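Local coordinates for periplasmic binding protein (Veillonella parvula, PDB 4N01) that probably captures a small solute, perhaps a metal chelate such as a siderophore complex, in the periplasm and hands it to an ABC transporter for import, at residues A[222-230]-A[238-246]; A[275-286]-A[304-312]. One frame throughout, in Å; residues are numbered along the deposited sequence.

Contact 1: residues A[222-230]-A[238-246]; sequences FTAFEGYTT and ADNVMSGLG
Asn240 reaches between Ala224 and Thr230, in the bend joining strand 221-224 to helix 228-234. Its CB lies 3.7 Å from Thr230 OG1, and with CG anti to the backbone N (chi1 -179°) the amide enters that bend, CG between Ala224 O and Thr230 OG1. ND2 gives away both hydrogens: one to Ala224 O at 2.8 Å, which it meets from above the carbonyl plane, the other to Thr230 OG1 at 2.9 Å. That hydroxyl in turn donates to Phe225 O. OD1 accepts from Met242 N, closing an Asx turn, and from a water that also donates to Thr223 OG1, itself hydrogen-bonded to Ile213 O. Replacement by alanine is likely to leave Ala224 O and Thr230 OG1 without their amide donor and to undo the Asx turn. In this α/β lobe the arrangement ties edge strand 238-240 of the parallel sheet to the small antiparallel sheet beside it. Over one face of the Phe225 ring sits CB of the selenomethionine Met242, 4.2 Å from the centroid, while Met242 CE meets Phe225 CE1 at 3.7 Å. Toward solvent, the Glu226 carboxylate accepts from Gly244 N on the syn lone pair of OE2, at 2.7 Å.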
ATOM      1  N   PHE A 222       8.083  13.691   7.788  1.00 18.12           N
ATOM      2  CA  PHE A 222       7.880  13.073   6.484  1.00 17.98           C
ATOM      3  C   PHE A 222       6.434  12.624   6.469  1.00 22.47           C
ATOM      4  O   PHE A 222       5.983  11.926   7.388  1.00 22.53           O
ATOM      5  CB  PHE A 222       8.820  11.873   6.357  1.00 20.92           C
ATOM      6  CG  PHE A 222       8.951  11.329   4.959  1.00 24.53           C
ATOM      7  CD1 PHE A 222       9.670  12.020   3.991  1.00 25.04           C
ATOM      8  CD2 PHE A 222       8.390  10.101   4.626  1.00 26.28           C
ATOM      9  CE1 PHE A 222       9.812  11.505   2.705  1.00 27.51           C
ATOM     10  CE2 PHE A 222       8.521   9.580   3.342  1.00 24.74           C
ATOM     11  CZ  PHE A 222       9.231  10.283   2.380  1.00 26.54           C
ATOM     12  N   THR A 223       5.698  13.018   5.435  1.00 17.91           N
ATOM     13  CA  THR A 223       4.249  12.871   5.462  1.00 16.47           C
ATOM     14  C   THR A 223       3.643  12.587   4.084  1.00 16.46           C
ATOM     15  O   THR A 223       4.336  12.628   3.068  1.00 14.85           O
ATOM     16  CB  THR A 223       3.616  14.130   6.062  1.00 15.52           C
ATOM     17  OG1 THR A 223       2.211  13.929   6.256  1.00 16.06           O
ATOM     18  CG2 THR A 223       3.834  15.320   5.140  1.00 17.52           C
ATOM     19  N   ALA A 224       2.349  12.272   4.052  1.00 14.68           N
ATOM     20  CA  ALA A 224       1.682  11.990   2.784  1.00 13.66           C
ATOM     21  C   ALA A 224       0.969  13.239   2.269  1.00 17.29           C
ATOM     22  O   ALA A 224       0.369  13.998   3.046  1.00 15.34           O
ATOM     23  CB  ALA A 224       0.695  10.830   2.943  1.00 16.39           C
ATOM     24  N   PHE A 225       1.033  13.461   0.960  1.00 18.63           N
ATOM     25  CA  PHE A 225       0.404  14.643   0.363  1.00 16.57           C
ATOM     26  C   PHE A 225      -0.771  14.267  -0.528  1.00 19.37           C
ATOM     27  O   PHE A 225      -1.930  14.455  -0.152  1.00 22.58           O
ATOM     28  CB  PHE A 225       1.437  15.503  -0.400  1.00 13.00           C
ATOM     29  CG  PHE A 225       2.398  16.245   0.513  1.00 17.16           C
ATOM     30  CD1 PHE A 225       2.192  17.588   0.826  1.00 17.41           C
ATOM     31  CD2 PHE A 225       3.501  15.598   1.060  1.00 18.44           C
ATOM     32  CE1 PHE A 225       3.086  18.281   1.667  1.00 17.14           C
ATOM     33  CE2 PHE A 225       4.385  16.278   1.903  1.00 20.51           C
ATOM     34  CZ  PHE A 225       4.170  17.617   2.211  1.00 22.75           C
ATOM     35  N   GLU A 226      -0.475  13.739  -1.707  1.00 14.81           N
ATOM     36  CA  GLU A 226      -1.534  13.411  -2.659  1.00 18.20           C
ATOM     37  C   GLU A 226      -1.519  11.927  -2.985  1.00 17.17           C
ATOM     38  O   GLU A 226      -0.570  11.222  -2.651  1.00 21.79           O
ATOM     39  CB  GLU A 226      -1.379  14.230  -3.957  1.00 16.80           C
ATOM     40  CG  GLU A 226      -1.400  15.761  -3.759  1.00 24.17           C
ATOM     41  CD  GLU A 226      -2.685  16.303  -3.131  1.00 21.90           C
ATOM     42  OE1 GLU A 226      -3.698  15.567  -3.058  1.00 24.90           O
ATOM     43  OE2 GLU A 226      -2.694  17.489  -2.712  1.00 19.95           O
ATOM     44  N   GLY A 227      -2.578  11.442  -3.623  1.00 16.98           N
ATOM     45  CA  GLY A 227      -2.582  10.068  -4.081  1.00 15.35           C
ATOM     46  C   GLY A 227      -3.292   9.105  -3.154  1.00 18.13           C
ATOM     47  O   GLY A 227      -4.184   9.481  -2.392  1.00 12.54           O
ATOM     48  N   TYR A 228      -2.869   7.851  -3.207  1.00 12.62           N
ATOM     49  CA  TYR A 228      -3.625   6.762  -2.607  1.00 15.37           C
ATOM     50  C   TYR A 228      -4.027   6.985  -1.146  1.00 15.32           C
ATOM     51  O   TYR A 228      -5.208   6.857  -0.791  1.00 15.59           O
ATOM     52  CB  TYR A 228      -2.852   5.450  -2.758  1.00 15.45           C
ATOM     53  CG  TYR A 228      -3.673   4.241  -2.428  1.00 13.00           C
ATOM     54  CD1 TYR A 228      -4.508   3.674  -3.380  1.00 13.51           C
ATOM     55  CD2 TYR A 228      -3.622   3.670  -1.163  1.00 17.61           C
ATOM     56  CE1 TYR A 228      -5.266   2.557  -3.088  1.00 14.15           C
ATOM     57  CE2 TYR A 228      -4.372   2.547  -0.858  1.00 17.05           C
ATOM     58  CZ  TYR A 228      -5.188   2.000  -1.828  1.00 18.71           C
ATOM     59  OH  TYR A 228      -5.943   0.891  -1.533  1.00 19.52           O
ATOM     60  N   THR A 229      -3.061   7.315  -0.291  1.00 11.83           N
ATOM     61  CA  THR A 229      -3.342   7.429   1.138  1.00 14.44           C
ATOM     62  C   THR A 229      -4.391   8.512   1.390  1.00 13.60           C
ATOM     63  O   THR A 229      -5.328   8.327   2.175  1.00 12.78           O
ATOM     64  CB  THR A 229      -2.066   7.761   1.936  1.00 11.43           C
ATOM     65  OG1 THR A 229      -1.126   6.682   1.810  1.00 16.39           O
ATOM     66  CG2 THR A 229      -2.399   7.972   3.414  1.00 13.12           C
ATOM     67  N   THR A 230      -4.241   9.640   0.711  1.00 12.91           N
ATOM     68  CA  THR A 230      -5.197  10.730   0.845  1.00 11.22           C
ATOM     69  C   THR A 230      -6.576  10.306   0.363  1.00 19.83           C
ATOM     70  O   THR A 230      -7.587  10.557   1.025  1.00 11.26           O
ATOM     71  CB  THR A 230      -4.716  11.930   0.025  1.00 14.84           C
ATOM     72  OG1 THR A 230      -3.555  12.476   0.663  1.00 15.32           O
ATOM     73  CG2 THR A 230      -5.802  12.995  -0.070  1.00 13.10           C
ATOM     74  N   ALA A 238     -12.026  11.362   6.623  1.00 17.74           N
ATOM     75  CA  ALA A 238     -10.758  11.778   7.218  1.00 13.70           C
ATOM     76  C   ALA A 238      -9.986  12.532   6.144  1.00 21.45           C
ATOM     77  O   ALA A 238      -9.551  11.940   5.160  1.00 18.98           O
ATOM     78  CB  ALA A 238      -9.973  10.564   7.689  1.00 10.91           C
ATOM     79  N   ASP A 239      -9.845  13.843   6.309  1.00 17.01           N
ATOM     80  CA  ASP A 239      -9.255  14.681   5.266  1.00 14.22           C
ATOM     81  C   ASP A 239      -7.807  15.053   5.573  1.00 16.68           C
ATOM     82  O   ASP A 239      -7.542  15.749   6.544  1.00 14.17           O
ATOM     83  CB  ASP A 239     -10.083  15.955   5.099  1.00 17.37           C
ATOM     84  CG  ASP A 239     -11.464  15.681   4.535  1.00 23.63           C
ATOM     85  OD1 ASP A 239     -11.572  14.870   3.584  1.00 21.04           O
ATOM     86  OD2 ASP A 239     -12.446  16.288   5.032  1.00 21.02           O
ATOM     87  N   ASN A 240      -6.880  14.587   4.742  1.00 13.68           N
ATOM     88  CA  ASN A 240      -5.446  14.829   4.925  1.00 11.76           C
ATOM     89  C   ASN A 240      -5.107  16.314   4.822  1.00 17.96           C
ATOM     90  O   ASN A 240      -5.333  16.929   3.771  1.00 16.11           O
ATOM     91  CB  ASN A 240      -4.664  14.022   3.869  1.00 15.96           C
ATOM     92  CG  ASN A 240      -3.155  14.181   3.990  1.00 12.49           C
ATOM     93  OD1 ASN A 240      -2.662  14.881   4.874  1.00 14.04           O
ATOM     94  ND2 ASN A 240      -2.411  13.490   3.117  1.00 12.53           N
ATOM     95  N   VAL A 241      -4.589  16.904   5.905  1.00 15.16           N
ATOM     96  CA  VAL A 241      -4.341  18.352   5.902  1.00 14.53           C
ATOM     97  C   VAL A 241      -3.196  18.767   4.994  1.00 15.86           C
ATOM     98  O   VAL A 241      -3.028  19.963   4.701  1.00 15.59           O
ATOM     99  CB  VAL A 241      -4.078  18.927   7.322  1.00 15.08           C
ATOM    100  CG1 VAL A 241      -5.324  18.772   8.204  1.00 14.76           C
ATOM    101  CG2 VAL A 241      -2.877  18.248   7.953  1.00 16.22           C
HETATM  102  N   MSE A 242      -2.398  17.799   4.552  1.00 14.63           N
HETATM  103  CA  MSE A 242      -1.295  18.116   3.643  1.00 14.85           C
HETATM  104  C   MSE A 242      -1.726  18.034   2.171  1.00 19.25           C
HETATM  105  O   MSE A 242      -0.963  18.393   1.278  1.00 15.00           O
HETATM  106  CB  MSE A 242      -0.067  17.222   3.902  1.00 17.07           C
HETATM  107  CG  MSE A 242       0.461  17.310   5.335  1.00 16.83           C
HETATM  108 SE   MSE A 242       0.818  19.162   5.924  0.62 25.02          SE
HETATM  109  CE  MSE A 242       2.598  19.324   5.162  1.00 25.98           C
ATOM    110  N   SER A 243      -2.949  17.561   1.925  0.53 14.44           N
ATOM    111  CA  SER A 243      -3.486  17.511   0.562  0.53 15.91           C
ATOM    112  C   SER A 243      -4.104  18.856   0.175  0.53 20.09           C
ATOM    113  O   SER A 243      -4.507  19.632   1.044  0.53 18.74           O
ATOM    114  CB  SER A 243      -4.518  16.385   0.435  0.53 14.16           C
ATOM    115  OG  SER A 243      -5.120  16.378  -0.855  0.53 15.43           O
ATOM    116  N   GLY A 244      -4.162  19.139  -1.125  1.00 14.51           N
ATOM    117  CA  GLY A 244      -4.699  20.407  -1.604  1.00 19.92           C
ATOM    118  C   GLY A 244      -3.739  21.571  -1.403  1.00 21.81           C
ATOM    119  O   GLY A 244      -4.145  22.737  -1.472  1.00 23.85           O
ATOM    120  N   LEU A 245      -2.465  21.270  -1.146  1.00 18.35           N
ATOM    121  CA  LEU A 245      -1.455  22.329  -0.970  1.00 15.80           C
ATOM    122  C   LEU A 245      -0.532  22.493  -2.182  1.00 23.98           C
ATOM    123  O   LEU A 245       0.462  23.216  -2.121  1.00 21.47           O
ATOM    124  CB  LEU A 245      -0.617  22.072   0.284  1.00 18.44           C
ATOM    125  CG  LEU A 245      -1.397  21.952   1.596  1.00 20.14           C
ATOM    126  CD1 LEU A 245      -0.437  21.789   2.754  1.00 18.13           C
ATOM    127  CD2 LEU A 245      -2.296  23.171   1.816  1.00 17.26           C
ATOM    128  N   GLY A 246      -0.857  21.812  -3.278  1.00 23.31           N
ATOM    129  CA  GLY A 246      -0.099  21.956  -4.507  1.00 27.92           C
ATOM    130  C   GLY A 246       1.141  21.084  -4.583  1.00 29.50           C
ATOM    131  O   GLY A 246       1.988  21.281  -5.452  1.00 25.71           O
TER
HETATM  132  O   HOH W   1      -0.506  14.240   6.312  1.00 15.24           O
HETATM  133  O   HOH W   2      -0.671  19.000  -1.526  1.00 17.26           O
HETATM  134  O   HOH W   3      -2.651  19.769  -4.299  1.00 26.20           O
HETATM  135  O   HOH W   4      -7.741  12.404   3.193  1.00 15.97           O

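Contact 2: residues A[275-286]-A[304-312]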
ATOM      1  N   SER A 275       6.572  -6.761  15.467  0.62 59.83           N
ATOM      2  CA  SER A 275       5.358  -7.474  15.847  0.62 56.95           C
ATOM      3  C   SER A 275       4.207  -6.498  16.083  0.62 59.06           C
ATOM      4  O   SER A 275       4.428  -5.368  16.528  0.62 57.21           O
ATOM      5  CB  SER A 275       5.620  -8.307  17.106  0.62 50.07           C
ATOM      6  OG  SER A 275       4.429  -8.518  17.841  0.62 40.84           O
ATOM      7  N   ILE A 276       2.983  -6.928  15.781  1.00 65.18           N
ATOM      8  CA  ILE A 276       1.808  -6.092  16.030  1.00 72.99           C
ATOM      9  C   ILE A 276       1.544  -6.045  17.537  1.00 75.15           C
ATOM     10  O   ILE A 276       0.932  -5.100  18.048  1.00 73.80           O
ATOM     11  CB  ILE A 276       0.547  -6.578  15.267  1.00 70.45           C
ATOM     12  CG1 ILE A 276      -0.413  -5.406  15.016  1.00 64.28           C
ATOM     13  CG2 ILE A 276      -0.145  -7.727  16.004  1.00 71.15           C
ATOM     14  CD1 ILE A 276       0.047  -4.455  13.917  1.00 53.60           C
ATOM     15  N   ARG A 277       2.046  -7.060  18.242  1.00 69.27           N
ATOM     16  CA  ARG A 277       1.952  -7.123  19.698  1.00 63.46           C
ATOM     17  C   ARG A 277       2.895  -6.120  20.352  1.00 55.83           C
ATOM     18  O   ARG A 277       2.980  -6.040  21.579  1.00 58.34           O
ATOM     19  CB  ARG A 277       2.292  -8.527  20.196  1.00 62.32           C
ATOM     20  CG  ARG A 277       1.331  -9.598  19.741  1.00 63.10           C
ATOM     21  CD  ARG A 277       1.813 -10.960  20.188  1.00 67.44           C
ATOM     22  NE  ARG A 277       1.127 -12.026  19.474  1.00 71.07           N
ATOM     23  CZ  ARG A 277       1.624 -13.242  19.283  1.00 75.06           C
ATOM     24  NH1 ARG A 277       2.824 -13.558  19.756  1.00 73.06           N
ATOM     25  NH2 ARG A 277       0.919 -14.137  18.613  1.00 78.03           N
ATOM     26  N   ASN A 278       3.608  -5.365  19.524  1.00 43.99           N
ATOM     27  CA  ASN A 278       4.558  -4.384  20.015  1.00 43.20           C
ATOM     28  C   ASN A 278       4.300  -3.034  19.354  1.00 34.79           C
ATOM     29  O   ASN A 278       4.449  -2.881  18.140  1.00 32.77           O
ATOM     30  CB  ASN A 278       5.987  -4.868  19.752  1.00 49.15           C
ATOM     31  CG  ASN A 278       7.036  -3.928  20.302  1.00 58.04           C
ATOM     32  OD1 ASN A 278       7.246  -2.842  19.762  1.00 64.67           O
ATOM     33  ND2 ASN A 278       7.721  -4.347  21.363  1.00 54.89           N
ATOM     34  N   ASP A 279       3.884  -2.054  20.146  1.00 30.67           N
ATOM     35  CA  ASP A 279       3.662  -0.726  19.598  1.00 28.58           C
ATOM     36  C   ASP A 279       4.730   0.246  20.100  1.00 27.54           C
ATOM     37  O   ASP A 279       4.475   1.436  20.235  1.00 24.57           O
ATOM     38  CB  ASP A 279       2.242  -0.225  19.913  1.00 29.94           C
ATOM     39  CG  ASP A 279       2.040   0.081  21.388  1.00 35.57           C
ATOM     40  OD1 ASP A 279       2.793  -0.459  22.228  1.00 35.54           O
ATOM     41  OD2 ASP A 279       1.121   0.872  21.708  1.00 38.58           O
ATOM     42  N   ASP A 280       5.928  -0.269  20.375  1.00 23.78           N
ATOM     43  CA  ASP A 280       7.007   0.572  20.893  1.00 24.36           C
ATOM     44  C   ASP A 280       7.358   1.725  19.964  1.00 22.87           C
ATOM     45  O   ASP A 280       7.569   2.846  20.424  1.00 25.50           O
ATOM     46  CB  ASP A 280       8.261  -0.253  21.160  1.00 34.57           C
ATOM     47  CG  ASP A 280       8.036  -1.341  22.189  1.00 49.94           C
ATOM     48  OD1 ASP A 280       7.079  -1.231  22.989  1.00 52.19           O
ATOM     49  OD2 ASP A 280       8.825  -2.309  22.190  1.00 57.51           O
ATOM     50  N   ASP A 281       7.423   1.460  18.660  1.00 20.27           N
ATOM     51  CA  ASP A 281       7.717   2.523  17.694  1.00 21.48           C
ATOM     52  C   ASP A 281       6.622   3.594  17.716  1.00 19.72           C
ATOM     53  O   ASP A 281       6.901   4.791  17.628  1.00 23.84           O
ATOM     54  CB  ASP A 281       7.868   1.951  16.274  1.00 23.22           C
ATOM     55  CG  ASP A 281       8.412   2.975  15.280  1.00 30.44           C
ATOM     56  OD1 ASP A 281       9.461   3.601  15.568  1.00 27.75           O
ATOM     57  OD2 ASP A 281       7.791   3.162  14.200  1.00 24.05           O
ATOM     58  N   PHE A 282       5.375   3.147  17.819  1.00 22.76           N
ATOM     59  CA  PHE A 282       4.220   4.042  17.866  1.00 17.07           C
ATOM     60  C   PHE A 282       4.348   4.932  19.096  1.00 18.56           C
ATOM     61  O   PHE A 282       4.235   6.159  19.010  1.00 19.62           O
ATOM     62  CB  PHE A 282       2.946   3.184  17.937  1.00 24.40           C
ATOM     63  CG  PHE A 282       1.670   3.963  18.141  1.00 18.23           C
ATOM     64  CD1 PHE A 282       1.302   4.976  17.274  1.00 17.58           C
ATOM     65  CD2 PHE A 282       0.809   3.628  19.181  1.00 20.83           C
ATOM     66  CE1 PHE A 282       0.102   5.678  17.453  1.00 19.03           C
ATOM     67  CE2 PHE A 282      -0.393   4.328  19.373  1.00 21.81           C
ATOM     68  CZ  PHE A 282      -0.742   5.349  18.507  1.00 17.14           C
ATOM     69  N   GLN A 283       4.627   4.313  20.240  1.00 17.61           N
ATOM     70  CA  GLN A 283       4.698   5.061  21.492  1.00 17.32           C
ATOM     71  C   GLN A 283       5.866   6.031  21.529  1.00 22.57           C
ATOM     72  O   GLN A 283       5.732   7.129  22.057  1.00 23.79           O
ATOM     73  CB  GLN A 283       4.768   4.123  22.695  1.00 23.63           C
ATOM     74  CG  GLN A 283       3.518   3.276  22.881  1.00 27.88           C
ATOM     75  CD  GLN A 283       2.273   4.112  23.130  1.00 26.10           C
ATOM     76  OE1 GLN A 283       2.349   5.225  23.647  1.00 31.01           O
ATOM     77  NE2 GLN A 283       1.115   3.566  22.769  1.00 28.82           N
ATOM     78  N   GLN A 284       7.013   5.625  20.994  1.00 21.39           N
ATOM     79  CA  GLN A 284       8.164   6.523  20.925  1.00 19.81           C
ATOM     80  C   GLN A 284       7.855   7.739  20.057  1.00 17.50           C
ATOM     81  O   GLN A 284       8.287   8.856  20.364  1.00 20.98           O
ATOM     82  CB  GLN A 284       9.388   5.804  20.356  1.00 23.68           C
ATOM     83  CG  GLN A 284       9.924   4.683  21.218  1.00 38.72           C
ATOM     84  CD  GLN A 284      11.027   3.908  20.524  1.00 49.38           C
ATOM     85  OE1 GLN A 284      11.462   4.274  19.431  1.00 54.37           O
ATOM     86  NE2 GLN A 284      11.484   2.831  21.155  1.00 52.91           N
ATOM     87  N   LYS A 285       7.126   7.532  18.962  1.00 16.78           N
ATOM     88  CA  LYS A 285       6.786   8.651  18.086  1.00 17.92           C
ATOM     89  C   LYS A 285       5.772   9.567  18.757  1.00 20.95           C
ATOM     90  O   LYS A 285       5.842  10.782  18.599  1.00 21.03           O
ATOM     91  CB  LYS A 285       6.294   8.165  16.716  1.00 18.02           C
ATOM     92  CG  LYS A 285       7.397   7.481  15.929  1.00 21.35           C
ATOM     93  CD  LYS A 285       6.941   6.986  14.565  1.00 20.51           C
ATOM     94  CE  LYS A 285       8.140   6.398  13.836  1.00 21.93           C
ATOM     95  NZ  LYS A 285       7.727   5.670  12.605  1.00 22.78           N
ATOM     96  N   ILE A 286       4.842   8.994  19.517  1.00 18.02           N
ATOM     97  CA  ILE A 286       3.931   9.820  20.311  1.00 17.54           C
ATOM     98  C   ILE A 286       4.719  10.694  21.288  1.00 17.10           C
ATOM     99  O   ILE A 286       4.446  11.897  21.439  1.00 18.93           O
ATOM    100  CB  ILE A 286       2.942   8.956  21.123  1.00 16.86           C
ATOM    101  CG1 ILE A 286       1.902   8.317  20.192  1.00 16.05           C
ATOM    102  CG2 ILE A 286       2.238   9.795  22.188  1.00 21.02           C
ATOM    103  CD1 ILE A 286       0.955   7.380  20.920  1.00 20.66           C
ATOM    104  N   GLY A 304      -4.881  14.210  22.615  1.00 15.54           N
ATOM    105  CA  GLY A 304      -4.281  12.882  22.609  1.00 21.50           C
ATOM    106  C   GLY A 304      -4.849  11.990  21.523  1.00 21.04           C
ATOM    107  O   GLY A 304      -5.011  10.785  21.699  1.00 18.83           O
ATOM    108  N   HIS A 305      -5.148  12.589  20.381  1.00 13.13           N
ATOM    109  CA  HIS A 305      -5.719  11.858  19.248  1.00 12.50           C
ATOM    110  C   HIS A 305      -4.626  11.266  18.359  1.00 16.12           C
ATOM    111  O   HIS A 305      -4.387  11.747  17.243  1.00 19.64           O
ATOM    112  CB  HIS A 305      -6.600  12.790  18.422  1.00 12.31           C
ATOM    113  CG  HIS A 305      -7.899  13.139  19.069  1.00 19.96           C
ATOM    114  ND1 HIS A 305      -8.490  12.357  20.054  1.00 27.30           N
ATOM    115  CD2 HIS A 305      -8.751  14.175  18.876  1.00 15.71           C
ATOM    116  CE1 HIS A 305      -9.620  12.904  20.435  1.00 22.98           C
ATOM    117  NE2 HIS A 305      -9.808  14.017  19.731  1.00 22.55           N
ATOM    118  N   PHE A 306      -3.961  10.228  18.856  1.00 11.98           N
ATOM    119  CA  PHE A 306      -2.923   9.526  18.102  1.00 12.20           C
ATOM    120  C   PHE A 306      -3.436   8.167  17.653  1.00 13.47           C
ATOM    121  O   PHE A 306      -3.919   7.380  18.471  1.00 18.25           O
ATOM    122  CB  PHE A 306      -1.679   9.329  18.979  1.00 15.12           C
ATOM    123  CG  PHE A 306      -1.072  10.618  19.467  1.00 17.68           C
ATOM    124  CD1 PHE A 306      -0.406  11.464  18.586  1.00 16.06           C
ATOM    125  CD2 PHE A 306      -1.179  10.993  20.803  1.00 14.64           C
ATOM    126  CE1 PHE A 306       0.153  12.667  19.035  1.00 22.20           C
ATOM    127  CE2 PHE A 306      -0.622  12.196  21.260  1.00 18.22           C
ATOM    128  CZ  PHE A 306       0.042  13.032  20.374  1.00 20.48           C
ATOM    129  N   ILE A 307      -3.304   7.883  16.361  1.00 11.93           N
ATOM    130  CA  ILE A 307      -3.851   6.665  15.771  1.00 12.11           C
ATOM    131  C   ILE A 307      -2.758   5.858  15.077  1.00 16.96           C
ATOM    132  O   ILE A 307      -1.992   6.383  14.271  1.00 17.07           O
ATOM    133  CB  ILE A 307      -4.942   7.016  14.762  1.00 16.73           C
ATOM    134  CG1 ILE A 307      -6.113   7.664  15.499  1.00 23.15           C
ATOM    135  CG2 ILE A 307      -5.428   5.775  14.021  1.00 18.73           C
ATOM    136  CD1 ILE A 307      -7.196   8.078  14.601  1.00 26.97           C
ATOM    137  N   ARG A 308      -2.685   4.578  15.407  1.00 11.88           N
ATOM    138  CA  ARG A 308      -1.611   3.708  14.920  1.00 15.76           C
ATOM    139  C   ARG A 308      -2.004   3.019  13.626  1.00 18.69           C
ATOM    140  O   ARG A 308      -3.100   2.464  13.534  1.00 17.21           O
ATOM    141  CB  ARG A 308      -1.328   2.646  15.977  1.00 15.16           C
ATOM    142  CG  ARG A 308      -0.192   1.690  15.649  1.00 16.71           C
ATOM    143  CD  ARG A 308      -0.090   0.648  16.736  1.00 21.73           C
ATOM    144  NE  ARG A 308       1.057  -0.240  16.555  1.00 27.61           N
ATOM    145  CZ  ARG A 308       1.052  -1.297  15.755  1.00 35.51           C
ATOM    146  NH1 ARG A 308      -0.040  -1.578  15.056  1.00 35.96           N
ATOM    147  NH2 ARG A 308       2.130  -2.067  15.649  1.00 36.38           N
ATOM    148  N   VAL A 309      -1.126   3.042  12.626  1.00 16.25           N
ATOM    149  CA  VAL A 309      -1.338   2.213  11.433  1.00 14.15           C
ATOM    150  C   VAL A 309      -0.042   1.555  11.019  1.00 19.06           C
ATOM    151  O   VAL A 309       1.038   1.988  11.421  1.00 17.36           O
ATOM    152  CB  VAL A 309      -1.833   3.034  10.213  1.00 18.16           C
ATOM    153  CG1 VAL A 309      -3.186   3.681  10.492  1.00 20.69           C
ATOM    154  CG2 VAL A 309      -0.783   4.085   9.795  1.00 13.76           C
ATOM    155  N   LYS A 310      -0.154   0.504  10.214  1.00 17.89           N
ATOM    156  CA  LYS A 310       0.985  -0.004   9.467  1.00 20.10           C
ATOM    157  C   LYS A 310       0.927   0.632   8.093  1.00 20.21           C
ATOM    158  O   LYS A 310      -0.160   0.896   7.574  1.00 18.78           O
ATOM    159  CB  LYS A 310       0.909  -1.519   9.319  1.00 15.85           C
ATOM    160  CG  LYS A 310       0.873  -2.261  10.649  1.00 21.71           C
ATOM    161  CD  LYS A 310       2.154  -2.034  11.433  1.00 21.45           C
ATOM    162  CE  LYS A 310       3.314  -2.769  10.777  1.00 22.45           C
ATOM    163  NZ  LYS A 310       4.605  -2.567  11.524  1.00 26.37           N
ATOM    164  N   LEU A 311       2.091   0.868   7.499  1.00 14.34           N
ATOM    165  CA  LEU A 311       2.153   1.473   6.168  1.00 18.66           C
ATOM    166  C   LEU A 311       1.397   0.618   5.142  1.00 16.85           C
ATOM    167  O   LEU A 311       0.796   1.153   4.210  1.00 16.80           O
ATOM    168  CB  LEU A 311       3.613   1.639   5.750  1.00 26.58           C
ATOM    169  CG  LEU A 311       3.887   2.451   4.487  1.00 30.55           C
ATOM    170  CD1 LEU A 311       3.499   3.902   4.711  1.00 24.38           C
ATOM    171  CD2 LEU A 311       5.354   2.324   4.088  1.00 31.98           C
ATOM    172  N   SER A 312       1.418  -0.698   5.328  0.72 15.83           N
ATOM    173  CA  SER A 312       0.722  -1.627   4.433  0.72 18.00           C
ATOM    174  C   SER A 312      -0.791  -1.401   4.403  0.72 21.30           C
ATOM    175  O   SER A 312      -1.462  -1.789   3.442  0.72 22.03           O
ATOM    176  CB  SER A 312       0.995  -3.063   4.851  0.72 20.65           C
ATOM    177  OG  SER A 312       0.425  -3.316   6.125  0.72 17.49           O
TER
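Phe282 and Arg308 form the tight centre where helix 280-290 packs on strand 306-309, an edge strand of the parallel sheet in this Rossmann-like α/β lobe. The helix belongs to the β-α-β crossover that leads from strand 266-270 to its neighbour 306-309, and the axes of 280-286 and 306-309 run roughly antiparallel (148°) and approach to 9.5 Å. A chi1 of 174° turns the Phe282 ring away from its own backbone N and onto the strand. Arg308 CB stands over the ring centre, 3.6 Å from the centroid and close to the normal, a CH-pi contact, while Ile286 CD1 lies against the opposite face, nearer the rim. At the ring edge Phe282 CZ approaches Phe306 O at 3.8 Å. One turn further along the helix, Ile286 continues the apolar layer: its CG2 sits over one face of the Phe306 ring, 4.1 Å from the centroid, and its CD1 touches Phe306 CB at 3.8 Å. Ile307 and Val309 point away from this helix and pack on helix 320-332 instead.

The N-terminal side is looser. Beyond CB, the extended chain of Arg308 runs across Phe282 towards the loop before the helix, and its guanidinium plane stands nearly perpendicular to the ring, 85° apart. NE forms a salt bridge with Asp271, which anchors the group from outside the two segments. Across the contact the polar grip is slight, a weak, long hydrogen bond from Arg308 NH2 to Asn278 O at 3.5 Å. Ile276, exposed and poorly ordered, brings CD1 towards the guanidinium, but its exact position is doubtful. Asp279 touches with carbon, its CB 3.6 Å from Arg308 NE; its carboxylate makes no direct contact with the guanidinium, and OD2 accepts a hydrogen bond from Gln283 NE2 at 2.9 Å.

Overall arrangement
Contacts 1 and 2 follow each other along the chain and sit at the two edges of one four-stranded parallel sheet, on the outermost strands 238-240 and 306-309. Their centres are 20 Å apart; the nearest atoms come to about 6 Å without touching. Asp215 links the surroundings of both, pairing through its backbone with Phe222 and accepting a hydrogen bond from Lys285 at its carbonyl. A bound sodium ion lies about 8 Å from the side chain of Ala224 in contact 1 and about 12 Å from that of Lys310 in contact 2. Lys310, whose NZ is hydrogen-bonded to Asp271 O, also touches Glu94, which follows strand 86-90 of the other parallel sheet.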